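PDB 6J5Y: FAA hydrolase family protein from Pseudomonas aeruginosa, which probably hydrolyses fumarylpyruvate to fumarate and pyruvate, using a bound divalent metal, here manganese, in the manner of the fumarylacetoacetate hydrolase superfamily. Local coordinates for residues A[25-30]-A[51-56]; A[37-42]-A[205-210]; A[84-89]-A[198-203]; A[89-94]-A[101-106]; A[111-116]-A[132-137]. All blocks are in the same frame, centred on the assembly; numbering follows the deposited sequence.

Contact 1: residues A[25-30]-A[51-56]. With PYR (pyruvic acid), chain B.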
# COMPACT_ATOMS: atom_id res chain seq x y z
N ARG A 25 -5.32 -3.10 10.94
CA ARG A 25 -6.21 -2.81 9.79
C ARG A 25 -5.34 -2.32 8.63
O ARG A 25 -4.28 -1.80 8.89
CB ARG A 25 -7.25 -1.73 10.08
CG ARG A 25 -8.36 -2.16 11.03
CD ARG A 25 -9.52 -1.20 11.01
NE ARG A 25 -10.49 -1.52 12.01
CZ ARG A 25 -11.45 -0.72 12.42
NH1 ARG A 25 -11.59 0.48 11.89
NH2 ARG A 25 -12.27 -1.11 13.36
N VAL A 26 -5.85 -2.40 7.41
CA VAL A 26 -5.06 -1.93 6.25
C VAL A 26 -5.89 -0.89 5.51
O VAL A 26 -6.92 -1.23 4.98
CB VAL A 26 -4.55 -3.07 5.36
CG1 VAL A 26 -3.71 -2.53 4.22
CG2 VAL A 26 -3.76 -4.06 6.18
N TYR A 27 -5.43 0.34 5.60
CA TYR A 27 -6.12 1.49 4.98
C TYR A 27 -5.34 1.80 3.72
O TYR A 27 -4.11 1.65 3.75
CB TYR A 27 -6.15 2.69 5.92
CG TYR A 27 -7.00 2.51 7.15
CD1 TYR A 27 -8.39 2.53 7.07
CD2 TYR A 27 -6.43 2.28 8.39
CE1 TYR A 27 -9.18 2.39 8.19
CE2 TYR A 27 -7.21 2.16 9.52
CZ TYR A 27 -8.59 2.19 9.43
OH TYR A 27 -9.35 2.05 10.56
N CYS A 28 -6.05 2.23 2.69
CA CYS A 28 -5.46 2.57 1.39
C CYS A 28 -6.04 3.91 0.97
O CYS A 28 -7.26 4.15 1.23
CB CYS A 28 -5.74 1.50 0.34
SG CYS A 28 -5.16 -0.16 0.77
N VAL A 29 -5.19 4.78 0.42
CA VAL A 29 -5.64 6.08 -0.14
C VAL A 29 -5.71 5.93 -1.66
O VAL A 29 -4.69 5.50 -2.27
CB VAL A 29 -4.75 7.26 0.28
CG1 VAL A 29 -5.40 8.57 -0.14
CG2 VAL A 29 -4.46 7.28 1.77
N GLY A 30 -6.86 6.27 -2.24
CA GLY A 30 -7.05 6.25 -3.70
C GLY A 30 -6.92 7.64 -4.29
O GLY A 30 -7.35 8.64 -3.64
N PHE A 51 -10.70 6.73 0.72
CA PHE A 51 -10.18 5.64 1.58
C PHE A 51 -10.89 4.34 1.25
O PHE A 51 -12.11 4.35 1.07
CB PHE A 51 -10.39 5.99 3.06
CG PHE A 51 -9.72 7.26 3.50
CD1 PHE A 51 -8.38 7.50 3.21
CD2 PHE A 51 -10.43 8.23 4.21
CE1 PHE A 51 -7.77 8.67 3.62
CE2 PHE A 51 -9.80 9.39 4.62
CZ PHE A 51 -8.48 9.61 4.33
N PHE A 52 -10.12 3.25 1.23
CA PHE A 52 -10.65 1.87 1.21
C PHE A 52 -9.72 1.02 2.07
O PHE A 52 -8.75 1.57 2.65
CB PHE A 52 -10.80 1.35 -0.21
CG PHE A 52 -9.53 1.26 -1.02
CD1 PHE A 52 -9.06 2.36 -1.72
CD2 PHE A 52 -8.86 0.06 -1.14
CE1 PHE A 52 -7.94 2.27 -2.53
CE2 PHE A 52 -7.71 -0.02 -1.92
CZ PHE A 52 -7.24 1.09 -2.60
N CYS A 53 -10.06 -0.26 2.17
CA CYS A 53 -9.40 -1.21 3.09
C CYS A 53 -9.14 -2.54 2.39
O CYS A 53 -9.75 -2.84 1.33
CB CYS A 53 -10.22 -1.45 4.35
SG CYS A 53 -10.39 0.03 5.39
N LYS A 54 -8.17 -3.24 2.94
CA LYS A 54 -7.87 -4.65 2.66
C LYS A 54 -7.80 -5.33 4.01
O LYS A 54 -7.48 -4.68 5.00
CB LYS A 54 -6.53 -4.81 1.94
CG LYS A 54 -6.41 -4.09 0.61
CD LYS A 54 -4.99 -4.14 0.08
CE LYS A 54 -4.84 -3.42 -1.23
NZ LYS A 54 -4.90 -4.37 -2.36
N PRO A 55 -8.07 -6.64 4.06
CA PRO A 55 -7.82 -7.40 5.29
C PRO A 55 -6.31 -7.49 5.57
O PRO A 55 -5.50 -7.56 4.64
CB PRO A 55 -8.49 -8.75 5.00
CG PRO A 55 -8.49 -8.86 3.49
CD PRO A 55 -8.65 -7.45 2.97
N ALA A 56 -5.96 -7.48 6.86
CA ALA A 56 -4.59 -7.71 7.35
C ALA A 56 -4.00 -8.89 6.58
O ALA A 56 -2.81 -8.83 6.27
CB ALA A 56 -4.59 -8.01 8.84
C PYR B . -4.73 4.42 -5.91
O PYR B . -3.68 4.06 -5.34
OXT PYR B . -4.83 5.52 -6.49
CA PYR B . -5.75 3.60 -5.83
O3 PYR B . -5.61 2.58 -5.15
CB PYR B . -7.10 3.83 -6.46
O HOH W 1 -8.30 -4.03 7.51
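With chi1 at 62°, the CG of Phe52 sits between its backbone N and carbonyl carbon, which lays the ring against Cys28. The CB of Cys28 meets the ring most closely. It lies over one face, offset toward the rim, 3.3 Å from Phe52 CZ. The sulfur, placed anti to the carbonyl carbon, takes a more oblique place by the same ring, a sulfur-aromatic contact, and also touches Lys54 CE at 3.8 Å. At the ring edge, in its plane, lies the pyruvate keto oxygen O3, 3.4 Å from Phe52 CZ. The two strands, 26-30 and 51-54, are antiparallel neighbours in the mixed sheet of the fumarylacetoacetate hydrolase fold. Cys28 and Phe52 form a hydrogen-bonded pair, with Cys28 N to Phe52 O at 2.8 Å and Phe52 N to Cys28 O at 3.0 Å. On the other face of the sheet, Cys53 SG approaches the Tyr27 ring obliquely, 3.6 Å from Tyr27 CD1. Val29 and Phe51 lie side by side there, and helix 180-190 covers them. Lys54 NZ leaves this pair of strands for a salt bridge with Asp113. A water joins Val26 N to Lys54 O where the ladder ends.

Contact 2: residues A[37-42]-A[205-210]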
# COMPACT_ATOMS: atom_id res chain seq x y z
N ALA A 37 -4.37 10.37 -10.84
CA ALA A 37 -5.79 10.78 -10.94
C ALA A 37 -6.14 11.12 -12.39
O ALA A 37 -7.17 10.59 -12.90
CB ALA A 37 -6.08 11.95 -10.01
N ARG A 38 -5.32 11.96 -13.04
CA ARG A 38 -5.52 12.43 -14.44
C ARG A 38 -5.48 11.23 -15.40
O ARG A 38 -6.39 11.15 -16.27
CB ARG A 38 -4.47 13.47 -14.84
CG ARG A 38 -4.77 14.88 -14.36
CD ARG A 38 -3.91 15.94 -15.06
NE ARG A 38 -2.65 15.39 -15.56
CZ ARG A 38 -1.47 15.44 -14.95
NH1 ARG A 38 -1.32 16.04 -13.78
NH2 ARG A 38 -0.42 14.87 -15.52
N GLU A 39 -4.52 10.31 -15.26
CA GLU A 39 -4.39 9.14 -16.19
C GLU A 39 -5.62 8.22 -16.04
O GLU A 39 -5.97 7.53 -17.01
CB GLU A 39 -3.05 8.42 -16.01
CG GLU A 39 -3.01 7.39 -14.90
CD GLU A 39 -1.76 6.52 -14.83
OE1 GLU A 39 -1.07 6.36 -15.87
OE2 GLU A 39 -1.49 5.97 -13.75
N MET A 40 -6.29 8.23 -14.89
CA MET A 40 -7.50 7.39 -14.64
C MET A 40 -8.76 8.14 -15.08
O MET A 40 -9.83 7.54 -14.98
CB MET A 40 -7.58 6.98 -13.17
CG MET A 40 -6.38 6.15 -12.75
SD MET A 40 -6.27 4.55 -13.62
CE MET A 40 -4.58 4.53 -14.20
N GLY A 41 -8.62 9.38 -15.55
CA GLY A 41 -9.70 10.20 -16.13
C GLY A 41 -10.38 11.08 -15.10
O GLY A 41 -11.49 11.55 -15.38
N PHE A 42 -9.73 11.34 -13.96
CA PHE A 42 -10.31 12.15 -12.85
C PHE A 42 -9.58 13.49 -12.74
O PHE A 42 -8.46 13.64 -13.29
CB PHE A 42 -10.33 11.31 -11.57
CG PHE A 42 -11.21 10.10 -11.72
CD1 PHE A 42 -12.59 10.22 -11.61
CD2 PHE A 42 -10.68 8.85 -12.03
CE1 PHE A 42 -13.41 9.11 -11.77
CE2 PHE A 42 -11.50 7.75 -12.19
CZ PHE A 42 -12.86 7.87 -12.06
N GLU A 205 1.49 7.83 -11.18
CA GLU A 205 1.04 7.49 -12.56
C GLU A 205 1.88 6.31 -13.06
O GLU A 205 2.93 6.06 -12.50
CB GLU A 205 1.17 8.74 -13.45
CG GLU A 205 2.59 9.16 -13.77
CD GLU A 205 3.35 9.95 -12.71
OE1 GLU A 205 2.84 10.06 -11.57
OE2 GLU A 205 4.46 10.46 -13.02
N GLY A 206 1.42 5.61 -14.10
CA GLY A 206 2.18 4.54 -14.76
C GLY A 206 1.73 3.15 -14.36
O GLY A 206 2.46 2.21 -14.67
N VAL A 207 0.61 3.03 -13.66
CA VAL A 207 -0.01 1.72 -13.31
C VAL A 207 -0.34 0.97 -14.60
O VAL A 207 -0.65 1.61 -15.61
CB VAL A 207 -1.27 1.86 -12.44
CG1 VAL A 207 -1.02 2.67 -11.18
CG2 VAL A 207 -2.43 2.44 -13.24
N GLY A 208 -0.36 -0.35 -14.53
CA GLY A 208 -0.55 -1.21 -15.70
C GLY A 208 -0.78 -2.65 -15.30
O GLY A 208 -0.53 -3.02 -14.08
N ALA A 209 -1.22 -3.42 -16.29
CA ALA A 209 -1.43 -4.87 -16.21
C ALA A 209 -0.07 -5.56 -16.08
O ALA A 209 0.99 -5.03 -16.47
CB ALA A 209 -2.21 -5.38 -17.39
N VAL A 210 -0.11 -6.72 -15.48
CA VAL A 210 1.08 -7.58 -15.33
C VAL A 210 0.56 -8.97 -15.70
O VAL A 210 -0.65 -9.21 -15.46
CB VAL A 210 1.61 -7.37 -13.90
CG1 VAL A 210 0.97 -8.26 -12.86
CG2 VAL A 210 3.12 -7.44 -13.83
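A Schellman motif ends helix 34-39, and at this helix end Glu39 grips the N-H of Gly206, in the loop that leads into the short strand 208-209. The contact lies at the surface, beside the pyruvate pocket of this fumarylacetoacetate hydrolase fold. Gly41 takes the positive phi of the motif, and Phe42 N and Gly41 N bond back to Ala37 O and Arg38 O. Glu39, in the last helical turn, makes the main link across. Its chi1 of 85° turns CG in between the backbone N and the carbonyl carbon, and the chain then runs extended to the loop. Both carboxylate oxygens receive the same N-H. Gly206 N is 3.1 Å from Glu39 OE1 and 3.0 Å from Glu39 OE2, so the bond is bifurcated. The N-H comes to the syn side of each oxygen, about 25° out of the carboxylate plane. OE2 has a second donor in His36, a residue of the pyruvate pocket. This shared carboxylate therefore ties the pocket histidine to the 205-210 loop and probably helps to orient its ring. Gly206 has a positive phi too, and its carbonyl oxygen bonds to Tyr81 OH. Beside this grip, Glu39 OE2 lies 3.2 Å from Glu205 CA and 3.7 Å from Val207 CG2.

Contact 3: residues A[84-89]-A[198-203]. With MN (manganese (II) ion), chain C; PYR (pyruvic acid), chain B.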
# COMPACT_ATOMS: atom_id res chain seq x y z
N GLU A 84 3.53 1.83 -3.72
CA GLU A 84 3.00 2.79 -2.72
C GLU A 84 3.94 2.84 -1.51
O GLU A 84 4.46 1.77 -1.11
CB GLU A 84 1.58 2.40 -2.27
CG GLU A 84 0.62 2.10 -3.41
CD GLU A 84 -0.86 2.34 -3.14
OE1 GLU A 84 -1.23 2.77 -2.00
OE2 GLU A 84 -1.65 2.13 -4.09
N LEU A 85 4.15 4.05 -0.97
CA LEU A 85 4.68 4.25 0.40
C LEU A 85 3.63 3.78 1.42
O LEU A 85 2.47 4.24 1.35
CB LEU A 85 5.06 5.71 0.63
CG LEU A 85 5.50 6.08 2.05
CD1 LEU A 85 6.86 5.51 2.37
CD2 LEU A 85 5.49 7.58 2.23
N VAL A 86 4.07 2.90 2.32
CA VAL A 86 3.25 2.41 3.44
C VAL A 86 3.82 3.04 4.70
O VAL A 86 5.05 2.95 4.94
CB VAL A 86 3.21 0.87 3.56
CG1 VAL A 86 2.26 0.45 4.66
CG2 VAL A 86 2.81 0.21 2.25
N ALA A 87 2.92 3.64 5.47
CA ALA A 87 3.15 4.15 6.83
C ALA A 87 2.53 3.17 7.82
O ALA A 87 1.33 2.84 7.65
CB ALA A 87 2.57 5.53 6.95
N ALA A 88 3.28 2.78 8.85
CA ALA A 88 2.81 1.91 9.94
C ALA A 88 2.52 2.76 11.19
O ALA A 88 3.42 3.55 11.60
CB ALA A 88 3.81 0.83 10.23
N ILE A 89 1.33 2.60 11.77
CA ILE A 89 0.85 3.35 12.97
C ILE A 89 1.44 2.71 14.23
O ILE A 89 1.22 1.52 14.41
CB ILE A 89 -0.68 3.38 13.04
CG1 ILE A 89 -1.32 4.03 11.80
CG2 ILE A 89 -1.14 4.05 14.34
CD1 ILE A 89 -0.79 5.40 11.46
N LEU A 198 -1.94 -0.10 9.07
CA LEU A 198 -1.05 0.32 7.95
C LEU A 198 -1.85 1.28 7.09
O LEU A 198 -3.11 1.12 7.02
CB LEU A 198 -0.60 -0.87 7.10
CG LEU A 198 0.04 -2.04 7.85
CD1 LEU A 198 0.51 -3.10 6.85
CD2 LEU A 198 1.22 -1.55 8.68
N VAL A 199 -1.16 2.26 6.51
CA VAL A 199 -1.76 3.15 5.48
C VAL A 199 -0.91 3.04 4.22
O VAL A 199 0.24 3.46 4.25
CB VAL A 199 -1.87 4.60 5.95
CG1 VAL A 199 -2.62 5.47 4.93
CG2 VAL A 199 -2.48 4.69 7.33
N PHE A 200 -1.50 2.48 3.16
CA PHE A 200 -1.03 2.54 1.77
C PHE A 200 -1.44 3.93 1.25
O PHE A 200 -2.63 4.22 1.20
CB PHE A 200 -1.63 1.38 0.97
CG PHE A 200 -0.96 0.04 1.15
CD1 PHE A 200 -0.91 -0.57 2.40
CD2 PHE A 200 -0.40 -0.63 0.07
CE1 PHE A 200 -0.29 -1.80 2.56
CE2 PHE A 200 0.20 -1.87 0.23
CZ PHE A 200 0.25 -2.46 1.47
N THR A 201 -0.48 4.80 0.95
CA THR A 201 -0.73 6.24 0.72
C THR A 201 -1.12 6.54 -0.73
O THR A 201 -1.32 7.74 -1.03
CB THR A 201 0.51 7.03 1.12
OG1 THR A 201 1.64 6.54 0.40
CG2 THR A 201 0.75 6.92 2.62
N GLY A 202 -1.20 5.53 -1.60
CA GLY A 202 -1.64 5.70 -3.00
C GLY A 202 -0.50 5.54 -3.99
O GLY A 202 0.69 5.51 -3.56
N THR A 203 -0.82 5.47 -5.27
CA THR A 203 0.16 5.13 -6.33
C THR A 203 0.31 6.27 -7.33
O THR A 203 -0.66 6.92 -7.73
CB THR A 203 -0.21 3.80 -6.98
OG1 THR A 203 0.97 3.32 -7.61
CG2 THR A 203 -1.39 3.91 -7.93
MN MN C . -3.55 2.08 -4.54
C PYR B . -4.73 4.42 -5.91
O PYR B . -3.68 4.06 -5.34
OXT PYR B . -4.83 5.52 -6.49
CA PYR B . -5.75 3.60 -5.83
O3 PYR B . -5.61 2.58 -5.15
CB PYR B . -7.10 3.83 -6.46
O HOH W 2 -3.98 2.78 -2.53
O HOH W 3 2.65 6.43 -1.96
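This is a buried antiparallel strand pairing near the chain centre, between strands 84-89 and 198-200 of the mixed sheet. Ala87 and Val199 form its hydrogen-bonded pair, with Val199 N to Ala87 O at 2.8 Å. Val86 and Phe200 are a non-hydrogen-bonded pair. The CG2 branch of Val86 sits over the centre of the Phe200 ring, 3.6 Å from its centroid, a CH-pi contact. CG1, anti to the backbone N (chi1 -175°), reaches Leu198 CB and borders the rim of the Phe200 ring. Past Phe200 the chain leaves the strand, and Thr201 ties the turn to Leu85. Leu85 O accepts from both Thr201 N, at 3.0 Å, and Thr201 OG1, at 2.6 Å. One water joins Leu85 N, Thr201 OG1 and Gly202 O. Glu84 divides its carboxylate between two tasks. OE2 binds manganese at 2.0 Å. OE1 takes Gly202 N at 2.8 Å, from above the carboxylate plane, and a hydrogen bond from a water that is itself on the metal. The metal bond and these two hydrogen bonds should fix the carboxylate rotation. Thr203 N gives a weak hydrogen bond to pyruvate O. With Glu82 and Asp113, Glu84 completes the acidic metal site characteristic of the fumarylacetoacetate hydrolase superfamily.

Contact 4: residues A[89-94]-A[101-106]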
# COMPACT_ATOMS: atom_id res chain seq x y z
N ILE A 89 1.33 2.60 11.77
CA ILE A 89 0.85 3.35 12.97
C ILE A 89 1.44 2.71 14.23
O ILE A 89 1.22 1.52 14.41
CB ILE A 89 -0.68 3.38 13.04
CG1 ILE A 89 -1.32 4.03 11.80
CG2 ILE A 89 -1.14 4.05 14.34
CD1 ILE A 89 -0.79 5.40 11.46
N GLY A 90 2.14 3.50 15.05
CA GLY A 90 2.67 3.06 16.35
C GLY A 90 1.82 3.55 17.49
O GLY A 90 1.78 2.90 18.52
N LYS A 91 1.16 4.69 17.30
CA LYS A 91 0.36 5.37 18.35
C LYS A 91 -1.02 5.68 17.76
O LYS A 91 -1.10 6.35 16.71
CB LYS A 91 1.13 6.60 18.84
CG LYS A 91 0.58 7.29 20.08
CD LYS A 91 1.47 8.41 20.62
CE LYS A 91 1.24 9.74 19.93
NZ LYS A 91 1.76 10.87 20.75
N GLY A 92 -2.09 5.21 18.39
CA GLY A 92 -3.46 5.46 17.90
C GLY A 92 -3.99 6.87 18.13
O GLY A 92 -3.25 7.76 18.63
N GLY A 93 -5.26 7.08 17.82
CA GLY A 93 -6.00 8.29 18.22
C GLY A 93 -7.07 8.67 17.22
O GLY A 93 -7.08 8.10 16.12
N CYS A 94 -7.85 9.68 17.58
CA CYS A 94 -9.02 10.22 16.84
C CYS A 94 -8.76 11.69 16.56
O CYS A 94 -8.19 12.35 17.48
CB CYS A 94 -10.30 10.13 17.66
SG CYS A 94 -10.68 8.46 18.25
N ALA A 101 0.67 14.48 13.63
CA ALA A 101 0.14 13.30 12.90
C ALA A 101 1.27 12.31 12.59
O ALA A 101 1.13 11.12 12.86
CB ALA A 101 -0.55 13.76 11.66
N GLU A 102 2.38 12.79 12.03
CA GLU A 102 3.53 11.93 11.67
C GLU A 102 4.14 11.29 12.91
O GLU A 102 4.76 10.23 12.76
CB GLU A 102 4.61 12.72 10.96
CG GLU A 102 4.36 12.80 9.47
CD GLU A 102 5.13 13.92 8.82
OE1 GLU A 102 5.67 13.68 7.74
OE2 GLU A 102 5.19 15.02 9.41
N GLU A 103 3.96 11.89 14.09
CA GLU A 103 4.45 11.31 15.36
C GLU A 103 3.73 9.98 15.63
O GLU A 103 4.29 9.15 16.40
CB GLU A 103 4.27 12.28 16.52
CG GLU A 103 5.01 11.84 17.78
CD GLU A 103 4.13 11.40 18.93
OE1 GLU A 103 3.48 12.27 19.55
OE2 GLU A 103 4.11 10.18 19.23
N HIS A 104 2.57 9.74 15.01
CA HIS A 104 1.81 8.47 15.20
C HIS A 104 2.39 7.36 14.31
O HIS A 104 2.00 6.20 14.49
CB HIS A 104 0.31 8.69 14.96
CG HIS A 104 -0.27 9.53 16.05
ND1 HIS A 104 -1.17 9.04 16.99
CD2 HIS A 104 -0.01 10.81 16.40
CE1 HIS A 104 -1.47 10.00 17.85
NE2 HIS A 104 -0.75 11.10 17.52
N VAL A 105 3.27 7.71 13.37
CA VAL A 105 3.82 6.74 12.38
C VAL A 105 5.10 6.16 12.95
O VAL A 105 6.10 6.90 13.01
CB VAL A 105 4.03 7.39 11.01
CG1 VAL A 105 4.66 6.42 10.02
CG2 VAL A 105 2.73 7.94 10.45
N TRP A 106 5.07 4.88 13.30
CA TRP A 106 6.22 4.13 13.85
C TRP A 106 7.27 3.86 12.76
O TRP A 106 8.46 3.64 13.13
CB TRP A 106 5.75 2.81 14.45
CG TRP A 106 6.82 2.21 15.30
CD1 TRP A 106 7.08 2.49 16.60
CD2 TRP A 106 7.80 1.24 14.89
NE1 TRP A 106 8.16 1.76 17.03
CE2 TRP A 106 8.63 1.00 16.00
CE3 TRP A 106 8.07 0.56 13.70
CZ2 TRP A 106 9.69 0.10 15.96
CZ3 TRP A 106 9.12 -0.33 13.66
CH2 TRP A 106 9.91 -0.56 14.78
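Ile89, the last residue of its strand, faces Val105 as a non-hydrogen-bonded antiparallel pair, and the side chains diverge. Its CA lies 3.4 Å from His104 O. Gly90 follows, and its N bonds to that same oxygen at 2.8 Å. Its CA touches Trp106 CB at 3.6 Å; the close approach suits a residue with no side chain. Lys91 and His104 carry most of the contact. Lys91 N is a second, longer donor to His104 O, at 3.3 Å. The lysine side chain starts with CG anti to the backbone N (chi1 -170°) and bends at chi3 (85°), which carries CE over one face of the His104 ring. CE sits toward the rim of that face in a CH-pi contact. Beyond it, NZ makes a salt bridge to Glu103 OE1 on the syn side of the carboxylate. Lys91 O receives His104 ND1 at 2.7 Å. The bond is short, but its donor comes from well above the carbonyl plane, off any lone pair. Gly92 brings its O to the edge of the ring, in plane, 2.9 Å from His104 ND1. Here the 3-10 turn 102-104 joins the loop after strand 79-89. The contact closes the base of the connection, containing helix 98-101, between adjacent antiparallel strands 79-89 and 105-116.

Contact 5: residues A[111-116]-A[132-137]. With MN (manganese (II) ion), chain C; PYR (pyruvic acid), chain B.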
# COMPACT_ATOMS: atom_id res chain seq x y z
N GLY A 111 5.25 -0.89 -0.58
CA GLY A 111 4.09 -1.77 -0.77
C GLY A 111 3.59 -1.79 -2.19
O GLY A 111 3.87 -0.85 -2.94
N LEU A 112 2.83 -2.82 -2.52
CA LEU A 112 2.09 -2.97 -3.79
C LEU A 112 0.60 -3.13 -3.47
O LEU A 112 0.22 -4.06 -2.74
CB LEU A 112 2.61 -4.19 -4.55
CG LEU A 112 3.88 -3.98 -5.37
CD1 LEU A 112 4.49 -5.32 -5.73
CD2 LEU A 112 3.56 -3.17 -6.63
N ASP A 113 -0.21 -2.24 -4.04
CA ASP A 113 -1.67 -2.34 -3.96
C ASP A 113 -2.11 -3.11 -5.20
O ASP A 113 -2.56 -2.47 -6.19
CB ASP A 113 -2.28 -0.94 -3.77
CG ASP A 113 -3.79 -0.96 -3.82
OD1 ASP A 113 -4.37 -2.07 -3.71
OD2 ASP A 113 -4.38 0.13 -4.00
N MET A 114 -1.99 -4.44 -5.15
CA MET A 114 -2.30 -5.29 -6.33
C MET A 114 -3.83 -5.24 -6.52
O MET A 114 -4.58 -5.07 -5.54
CB MET A 114 -1.76 -6.72 -6.16
CG MET A 114 -0.24 -6.77 -5.97
SD MET A 114 0.66 -5.99 -7.35
CE MET A 114 0.02 -6.91 -8.75
N THR A 115 -4.28 -5.19 -7.77
CA THR A 115 -5.66 -4.73 -8.09
C THR A 115 -6.24 -5.60 -9.20
O THR A 115 -5.56 -5.76 -10.19
CB THR A 115 -5.64 -3.25 -8.50
OG1 THR A 115 -5.15 -2.48 -7.39
CG2 THR A 115 -7.00 -2.73 -8.90
N ARG A 116 -7.45 -6.17 -9.03
CA ARG A 116 -8.20 -6.77 -10.16
C ARG A 116 -8.89 -5.59 -10.83
O ARG A 116 -9.99 -5.27 -10.40
CB ARG A 116 -9.13 -7.88 -9.68
CG ARG A 116 -8.36 -9.01 -9.00
CD ARG A 116 -9.16 -10.25 -8.74
NE ARG A 116 -10.09 -10.13 -7.63
CZ ARG A 116 -10.63 -11.16 -7.00
NH1 ARG A 116 -11.46 -10.94 -5.99
NH2 ARG A 116 -10.32 -12.40 -7.35
N ILE A 132 -14.17 -6.71 -4.22
CA ILE A 132 -13.77 -7.79 -5.17
C ILE A 132 -12.54 -7.34 -6.00
O ILE A 132 -11.75 -8.22 -6.38
CB ILE A 132 -14.93 -8.29 -6.05
CG1 ILE A 132 -15.57 -7.17 -6.86
CG2 ILE A 132 -15.97 -9.02 -5.21
CD1 ILE A 132 -16.51 -7.65 -7.93
N GLY A 133 -12.40 -6.04 -6.28
CA GLY A 133 -11.25 -5.46 -7.01
C GLY A 133 -10.02 -5.18 -6.13
O GLY A 133 -8.90 -5.20 -6.68
N LYS A 134 -10.20 -4.86 -4.84
CA LYS A 134 -9.12 -4.30 -3.98
C LYS A 134 -8.83 -5.17 -2.76
O LYS A 134 -7.70 -5.09 -2.23
CB LYS A 134 -9.48 -2.89 -3.52
CG LYS A 134 -9.37 -1.82 -4.59
CD LYS A 134 -7.94 -1.67 -5.04
CE LYS A 134 -7.64 -0.41 -5.81
NZ LYS A 134 -6.18 -0.26 -5.95
N ALA A 135 -9.78 -5.96 -2.27
CA ALA A 135 -9.65 -6.54 -0.92
C ALA A 135 -9.50 -8.05 -1.02
O ALA A 135 -10.00 -8.75 -0.14
CB ALA A 135 -10.84 -6.11 -0.09
N PHE A 136 -8.78 -8.53 -2.04
CA PHE A 136 -8.73 -9.97 -2.42
C PHE A 136 -7.44 -10.58 -1.86
O PHE A 136 -6.64 -9.89 -1.20
CB PHE A 136 -8.88 -10.13 -3.93
CG PHE A 136 -7.79 -9.48 -4.74
CD1 PHE A 136 -7.83 -8.12 -5.03
CD2 PHE A 136 -6.71 -10.23 -5.19
CE1 PHE A 136 -6.82 -7.53 -5.78
CE2 PHE A 136 -5.70 -9.63 -5.93
CZ PHE A 136 -5.76 -8.29 -6.24
N ASP A 137 -7.31 -11.89 -2.08
CA ASP A 137 -6.26 -12.76 -1.49
C ASP A 137 -4.88 -12.27 -1.96
O ASP A 137 -4.72 -12.01 -3.17
CB ASP A 137 -6.56 -14.23 -1.83
CG ASP A 137 -7.82 -14.77 -1.18
OD1 ASP A 137 -8.30 -14.14 -0.19
OD2 ASP A 137 -8.30 -15.81 -1.64
MN MN C . -3.55 2.08 -4.54
C PYR B . -4.73 4.42 -5.91
O PYR B . -3.68 4.06 -5.34
OXT PYR B . -4.83 5.52 -6.49
CA PYR B . -5.75 3.60 -5.83
O3 PYR B . -5.61 2.58 -5.15
CB PYR B . -7.10 3.83 -6.46
O HOH W 2 -3.98 2.78 -2.53
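Arg116, Phe136 and Lys134 bury the most surface here. Arg116 and Phe136 slide past each other in opposite directions, with guanidinium and ring planes 22° apart. Arg116 CG lies over the centre of the Phe136 ring, 3.9 Å from its centroid, in a CH-pi contact. NE lies over the same face. In return, Phe136 CB comes over one face of the guanidinium, 3.4 Å from Arg116 NH1. A bend at chi3 (-75°) turns the guanidinium edge to the end of helix 131-134. Arg116 NE and NH1 both reach Ile132 O, each at 2.8 Å, in a side-on grip on one atom. NE lies nearly in line with the C=O bond, while NH1 meets a lone pair in the carbonyl plane. Arg116 N adds a bond to Gly133 O. The arginine thus bonds to two carbonyls of the last helical turn, and its NH2 bonds to Ser74 O. The other edge of the contact is the metal and pyruvate site, probably the active site. Lys134 runs to Asp113 and crosses its side chain at about a right angle. NZ gives hydrogen bonds to Asp113 OD2 at 2.7 Å, from above the carboxylate plane, and to Thr115 OG1 at 2.8 Å. Thr115 OG1 in turn donates to Asp113 O. The third bond of NZ goes to pyruvate O3 at 3.0 Å. Asp113 OD2 also binds manganese at 2.2 Å, and O3 is a ligand of the same metal. The keto oxygen is held by both manganese and Lys134 NZ, which approach it roughly at right angles; together they would probably polarise its carbonyl.

From the N terminus, contact 1 closes first, pairing strand 26-30 with strand 50-54 and closing a loop that contains helix 34-39. Contact 2 starts from that helix, so the two cross along the chain. It closes a long loop to the 205-210 region, and contacts 3, 4 and 5 all lie within that loop. Contact 3 joins strand 79-89 to strand 198-200, and contacts 4 and 5 fall in series inside its own loop. Contact 4 shares Ile89 with contact 3 and joins strand 79-89 to strand 105-116 at the end far from the metal. Contact 5 ties the other end of strand 105-116 to helix 131-134. Contacts 1, 3 and 5 touch one another and meet at pyruvate.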